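Local atomic coordinates of ABC transporter substrate-binding protein (Streptococcus pneumoniae, PDB entry 4OHN), a protein that binds histidine as the substrate-binding protein of an ABC uptake transporter and probably delivers it to the membrane components for import. Residues Leu177-Tyr182 / Glu204-Ala209; Glu154-Gln159 / Asp171-Leu176. All coordinates share one frame; numbering follows the deposited sequence. Where two conformers were deposited one is given.

Contact 1: Leu177-Tyr182 / Glu204-Ala209. With HIS (histidine), chain B.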
# COMPACT_ATOMS: atom_id res chain seq x y z
N LEU A 177 -7.34 7.19 9.35
CA LEU A 177 -6.58 7.65 8.18
C LEU A 177 -6.05 6.43 7.44
O LEU A 177 -5.31 5.64 8.01
CB LEU A 177 -5.44 8.55 8.65
CG LEU A 177 -4.60 9.25 7.57
CD1 LEU A 177 -5.47 10.18 6.73
CD2 LEU A 177 -3.46 10.02 8.22
N ILE A 178 -6.43 6.27 6.19
CA ILE A 178 -6.22 5.02 5.46
C ILE A 178 -6.18 5.25 3.95
O ILE A 178 -6.75 6.21 3.43
CB ILE A 178 -7.34 4.01 5.85
CG1 ILE A 178 -7.15 2.64 5.18
CG2 ILE A 178 -8.71 4.58 5.57
CD1 ILE A 178 -8.07 1.57 5.75
N ASP A 179 -5.49 4.38 3.23
CA ASP A 179 -5.47 4.43 1.78
C ASP A 179 -6.86 4.26 1.18
O ASP A 179 -7.59 3.35 1.55
CB ASP A 179 -4.55 3.32 1.23
CG ASP A 179 -3.18 3.39 1.82
OD1 ASP A 179 -3.04 3.13 3.02
OD2 ASP A 179 -2.25 3.70 1.06
N ARG A 180 -7.21 5.11 0.21
CA ARG A 180 -8.50 5.02 -0.45
C ARG A 180 -8.70 3.68 -1.14
O ARG A 180 -9.78 3.12 -1.10
CB ARG A 180 -8.69 6.18 -1.43
CG ARG A 180 -10.13 6.38 -1.91
CD ARG A 180 -10.27 7.72 -2.65
NE ARG A 180 -11.62 8.27 -2.61
CZ ARG A 180 -11.91 9.54 -2.89
NH1 ARG A 180 -10.94 10.38 -3.21
NH2 ARG A 180 -13.16 9.96 -2.85
N VAL A 181 -7.66 3.13 -1.77
CA VAL A 181 -7.86 1.86 -2.47
C VAL A 181 -8.26 0.77 -1.50
O VAL A 181 -9.08 -0.08 -1.81
CB VAL A 181 -6.63 1.36 -3.28
CG1 VAL A 181 -6.26 2.37 -4.36
CG2 VAL A 181 -5.44 1.03 -2.36
N TYR A 182 -7.68 0.79 -0.31
CA TYR A 182 -8.05 -0.21 0.68
C TYR A 182 -9.49 0.02 1.15
O TYR A 182 -10.30 -0.90 1.15
CB TYR A 182 -7.06 -0.16 1.84
CG TYR A 182 -7.28 -1.19 2.94
CD1 TYR A 182 -6.31 -2.11 3.27
CD2 TYR A 182 -8.45 -1.24 3.65
CE1 TYR A 182 -6.53 -3.04 4.29
CE2 TYR A 182 -8.66 -2.14 4.61
CZ TYR A 182 -7.73 -3.03 4.93
OH TYR A 182 -8.02 -3.94 5.95
N GLU A 204 -1.60 15.54 -0.17
CA GLU A 204 -1.32 15.43 -1.59
C GLU A 204 -1.45 13.98 -2.03
O GLU A 204 -1.21 13.06 -1.26
CB GLU A 204 0.05 16.01 -1.96
CG GLU A 204 0.21 16.22 -3.47
CD GLU A 204 -0.98 16.95 -4.09
OE1 GLU A 204 -1.26 18.09 -3.66
OE2 GLU A 204 -1.64 16.37 -4.98
N THR A 205 -1.80 13.78 -3.29
CA THR A 205 -1.91 12.43 -3.80
C THR A 205 -0.61 11.66 -3.63
O THR A 205 0.48 12.23 -3.53
CB THR A 205 -2.32 12.44 -5.28
OG1 THR A 205 -1.37 13.20 -6.03
CG2 THR A 205 -3.70 13.06 -5.44
N GLU A 206 -0.75 10.34 -3.57
CA GLU A 206 0.38 9.43 -3.58
C GLU A 206 0.36 8.65 -4.91
O GLU A 206 -0.61 8.66 -5.68
CB GLU A 206 0.29 8.44 -2.40
CG GLU A 206 0.54 9.04 -0.98
CD GLU A 206 0.39 8.02 0.15
OE1 GLU A 206 -0.21 6.97 -0.11
OE2 GLU A 206 0.88 8.26 1.29
N ALA A 207 1.47 7.97 -5.16
CA ALA A 207 1.53 6.91 -6.15
C ALA A 207 2.21 5.70 -5.55
O ALA A 207 3.12 5.81 -4.72
CB ALA A 207 2.26 7.37 -7.39
N PHE A 208 1.76 4.53 -5.98
CA PHE A 208 2.36 3.27 -5.60
C PHE A 208 3.48 2.92 -6.56
O PHE A 208 3.39 3.13 -7.77
CB PHE A 208 1.33 2.14 -5.68
CG PHE A 208 0.19 2.22 -4.68
CD1 PHE A 208 0.31 2.85 -3.46
CD2 PHE A 208 -1.00 1.56 -4.96
CE1 PHE A 208 -0.75 2.85 -2.56
CE2 PHE A 208 -2.05 1.57 -4.07
CZ PHE A 208 -1.92 2.21 -2.87
N ALA A 209 4.56 2.37 -6.02
CA ALA A 209 5.67 1.87 -6.81
C ALA A 209 6.27 0.68 -6.07
O ALA A 209 5.83 0.30 -4.98
CB ALA A 209 6.71 2.98 -7.04
N HIS B . 0.31 2.87 1.18
CA HIS B . 0.70 2.79 2.61
C HIS B . 2.19 2.60 2.75
O HIS B . 2.90 2.49 1.72
CB HIS B . -0.12 1.73 3.39
CG HIS B . 0.26 0.29 3.20
ND1 HIS B . 0.19 -0.61 4.25
CD2 HIS B . 0.61 -0.44 2.11
CE1 HIS B . 0.51 -1.81 3.81
NE2 HIS B . 0.76 -1.74 2.52
OXT HIS B . 2.66 2.59 3.91
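Asp179 and Phe208 meet at the amino end of the bound histidine. OD2 of Asp179 accepts a hydrogen bond of 2.7 Å from the ligand's N, and the same oxygen lies 4.0 Å from Phe208 CE1, near the plane of the ring and at its edge. The ligand's N is 3.9 Å from that CE1, so the ammonium group sits where carboxylate and ring come together. An acid gripping the alpha-amino group is expected of family 3 amino-acid binders. The other carboxylate oxygen, Asp179 OD1, rests 3.3 Å from the ligand's CB. Further round the same rim Val181 adds an apolar touch: its CG2, set between backbone N and carbonyl carbon (chi1 -61°, measured to CG1), comes in the plane of the ring to 3.7 Å from Phe208 CZ.

Further out, Glu206 OE1 stands 4.0 Å from Asp179 OD2, two like charges that the ligand's ammonium group probably helps to offset. The Glu206 chain runs extended beyond CG (chi2 178°), which carries its carboxylate to Ser86, Asn104, Gln106 and Ser134; Asn104 and Gln106 also give weak hydrogen bonds to Asp179 OD2. Both amides therefore bridge the two acids, outside the ligand's own contact. No hydrogen bond joins the two segments directly. Strand 175-179 ends at Asp179, the N-cap residue of helix 180-189, and strand 102-111 pairs antiparallel with strand 175-179 and with strand 206-212.

Contact 2: Glu154-Gln159 / Asp171-Leu176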
# COMPACT_ATOMS: atom_id res chain seq x y z
N GLU A 154 -2.47 13.18 18.54
CA GLU A 154 -1.89 11.86 18.33
C GLU A 154 -2.81 11.00 17.49
O GLU A 154 -3.99 11.33 17.33
CB GLU A 154 -1.77 11.13 19.67
CG GLU A 154 -0.73 11.59 20.53
CD GLU A 154 -0.82 11.00 21.93
OE1 GLU A 154 -1.75 10.20 22.24
OE2 GLU A 154 0.04 11.37 22.70
N ALA A 155 -2.30 9.91 16.94
CA ALA A 155 -3.12 8.85 16.39
C ALA A 155 -2.88 7.58 17.17
O ALA A 155 -1.73 7.23 17.47
CB ALA A 155 -2.77 8.64 14.91
N ASN A 156 -3.97 6.89 17.51
CA ASN A 156 -3.91 5.49 17.92
C ASN A 156 -3.22 4.74 16.79
O ASN A 156 -3.54 4.96 15.62
CB ASN A 156 -5.31 4.90 18.10
CG ASN A 156 -5.89 5.13 19.48
OD1 ASN A 156 -5.49 6.05 20.19
ND2 ASN A 156 -6.84 4.28 19.87
N GLN A 157 -2.29 3.86 17.12
CA GLN A 157 -1.52 3.13 16.12
C GLN A 157 -1.79 1.63 16.14
O GLN A 157 -1.95 1.00 17.18
CB GLN A 157 -0.03 3.43 16.30
CG GLN A 157 0.36 4.83 15.82
CD GLN A 157 1.65 5.31 16.41
OE1 GLN A 157 2.59 4.55 16.58
NE2 GLN A 157 1.71 6.60 16.73
N TYR A 158 -1.86 1.09 14.93
CA TYR A 158 -2.22 -0.30 14.67
C TYR A 158 -1.24 -0.91 13.68
O TYR A 158 -0.79 -0.25 12.72
CB TYR A 158 -3.62 -0.36 14.05
CG TYR A 158 -4.68 0.21 14.97
CD1 TYR A 158 -5.28 -0.60 15.93
CD2 TYR A 158 -5.02 1.53 14.93
CE1 TYR A 158 -6.21 -0.11 16.79
CE2 TYR A 158 -5.97 2.04 15.79
CZ TYR A 158 -6.55 1.22 16.71
OH TYR A 158 -7.47 1.75 17.58
N GLN A 159 -0.91 -2.18 13.87
CA GLN A 159 -0.06 -2.88 12.91
C GLN A 159 -0.74 -3.01 11.55
O GLN A 159 -0.09 -2.85 10.51
CB GLN A 159 0.33 -4.26 13.42
CG GLN A 159 1.51 -4.85 12.65
CD GLN A 159 1.74 -6.33 12.89
OE1 GLN A 159 2.87 -6.80 12.79
NE2 GLN A 159 0.69 -7.07 13.22
N ASP A 171 -16.38 2.04 17.88
CA ASP A 171 -16.36 3.39 18.47
C ASP A 171 -15.12 3.65 19.33
O ASP A 171 -15.09 4.62 20.09
CB ASP A 171 -17.63 3.68 19.29
CG ASP A 171 -18.86 3.96 18.45
OD1 ASP A 171 -18.76 4.01 17.20
OD2 ASP A 171 -19.93 4.14 19.08
N ARG A 172 -14.08 2.84 19.17
CA ARG A 172 -12.87 3.03 19.96
C ARG A 172 -12.02 4.15 19.37
O ARG A 172 -11.26 4.81 20.08
CB ARG A 172 -12.07 1.74 20.05
CG ARG A 172 -12.83 0.61 20.71
CD ARG A 172 -12.10 -0.71 20.52
NE ARG A 172 -12.90 -1.82 21.05
CZ ARG A 172 -13.01 -3.02 20.49
NH1 ARG A 172 -12.35 -3.31 19.39
NH2 ARG A 172 -13.75 -3.93 21.06
N ILE A 173 -12.15 4.36 18.06
CA ILE A 173 -11.64 5.54 17.36
C ILE A 173 -12.81 6.14 16.61
O ILE A 173 -13.79 5.45 16.32
CB ILE A 173 -10.44 5.25 16.42
CG1 ILE A 173 -10.81 4.21 15.35
CG2 ILE A 173 -9.25 4.75 17.25
CD1 ILE A 173 -9.69 3.92 14.35
N ASP A 174 -12.73 7.43 16.32
CA ASP A 174 -13.78 8.15 15.59
C ASP A 174 -13.52 8.27 14.09
O ASP A 174 -14.45 8.41 13.30
CB ASP A 174 -13.95 9.55 16.18
CG ASP A 174 -14.36 9.50 17.64
OD1 ASP A 174 -15.43 8.89 17.89
OD2 ASP A 174 -13.65 10.05 18.50
N GLY A 175 -12.24 8.25 13.73
CA GLY A 175 -11.84 8.34 12.33
C GLY A 175 -10.57 7.54 12.13
O GLY A 175 -9.77 7.41 13.03
N LEU A 176 -10.40 7.05 10.92
CA LEU A 176 -9.23 6.27 10.53
C LEU A 176 -8.62 6.86 9.27
O LEU A 176 -9.32 7.03 8.26
CB LEU A 176 -9.64 4.81 10.30
CG LEU A 176 -8.54 3.87 9.77
CD1 LEU A 176 -7.33 3.82 10.68
CD2 LEU A 176 -9.16 2.47 9.57
O HOH W 1 -9.08 4.50 21.78
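Ile173 pushes its CG2 methyl into the angle between Asn156 and Tyr158, 3.6 Å from Asn156 ND2 and 3.5 Å from Tyr158 OH. The isoleucine meets the tyrosine head on, while Asn156 and Ile173 run alongside each other, pointing opposite ways, the methyl also lying 4.0 Å from Asn156 CB. With CG1 set between backbone N and carbonyl carbon (chi1 59°), Ile173 sends its longer branch along the tyrosine, where CD1 comes obliquely to 4.4 Å from Tyr158 CE2.

Asn156 and Tyr158 are two residues apart on strand 155-158, so both side chains leave it on the same side, and a weak but nearly straight hydrogen bond (170°) runs from Asn156 ND2 to Tyr158 OH. The hydroxyl has its stronger partner in Asp167 of helix 161-169, which also forms a salt bridge with Arg172. That helix ends in a Schellman motif with Asp171, at positive phi, as its C-prime residue; the chain then passes through Ile173 into strand 175-179. Strand, helix and strand make a beta-alpha-beta crossover in which strand 127-130 lies between the two parallel strands and bonds to each. A water bridges the segments: it accepts from Asn156 ND2 at 3.0 Å and donates to Arg172 O at 2.8 Å.

Along the chain contact 2 closes before contact 1 opens: residues 171-176 run directly into 177-182, and strand 175-179 serves both. Their centres are about 18 Å apart, and beyond that shared strand the segments do not touch. Contact 2 lies at the outer end of the strand, where it joins the strand before helix 161-169 to the turn that follows it; contact 1 lies at the inner end, its centre about 7 Å from that of the chain, against the bound histidine. All four segments reach one mixed sheet. A single strand therefore leads from the periphery to the ligand pocket, an arrangement in keeping with periplasmic-type binding proteins, whose ligand sits between two lobes.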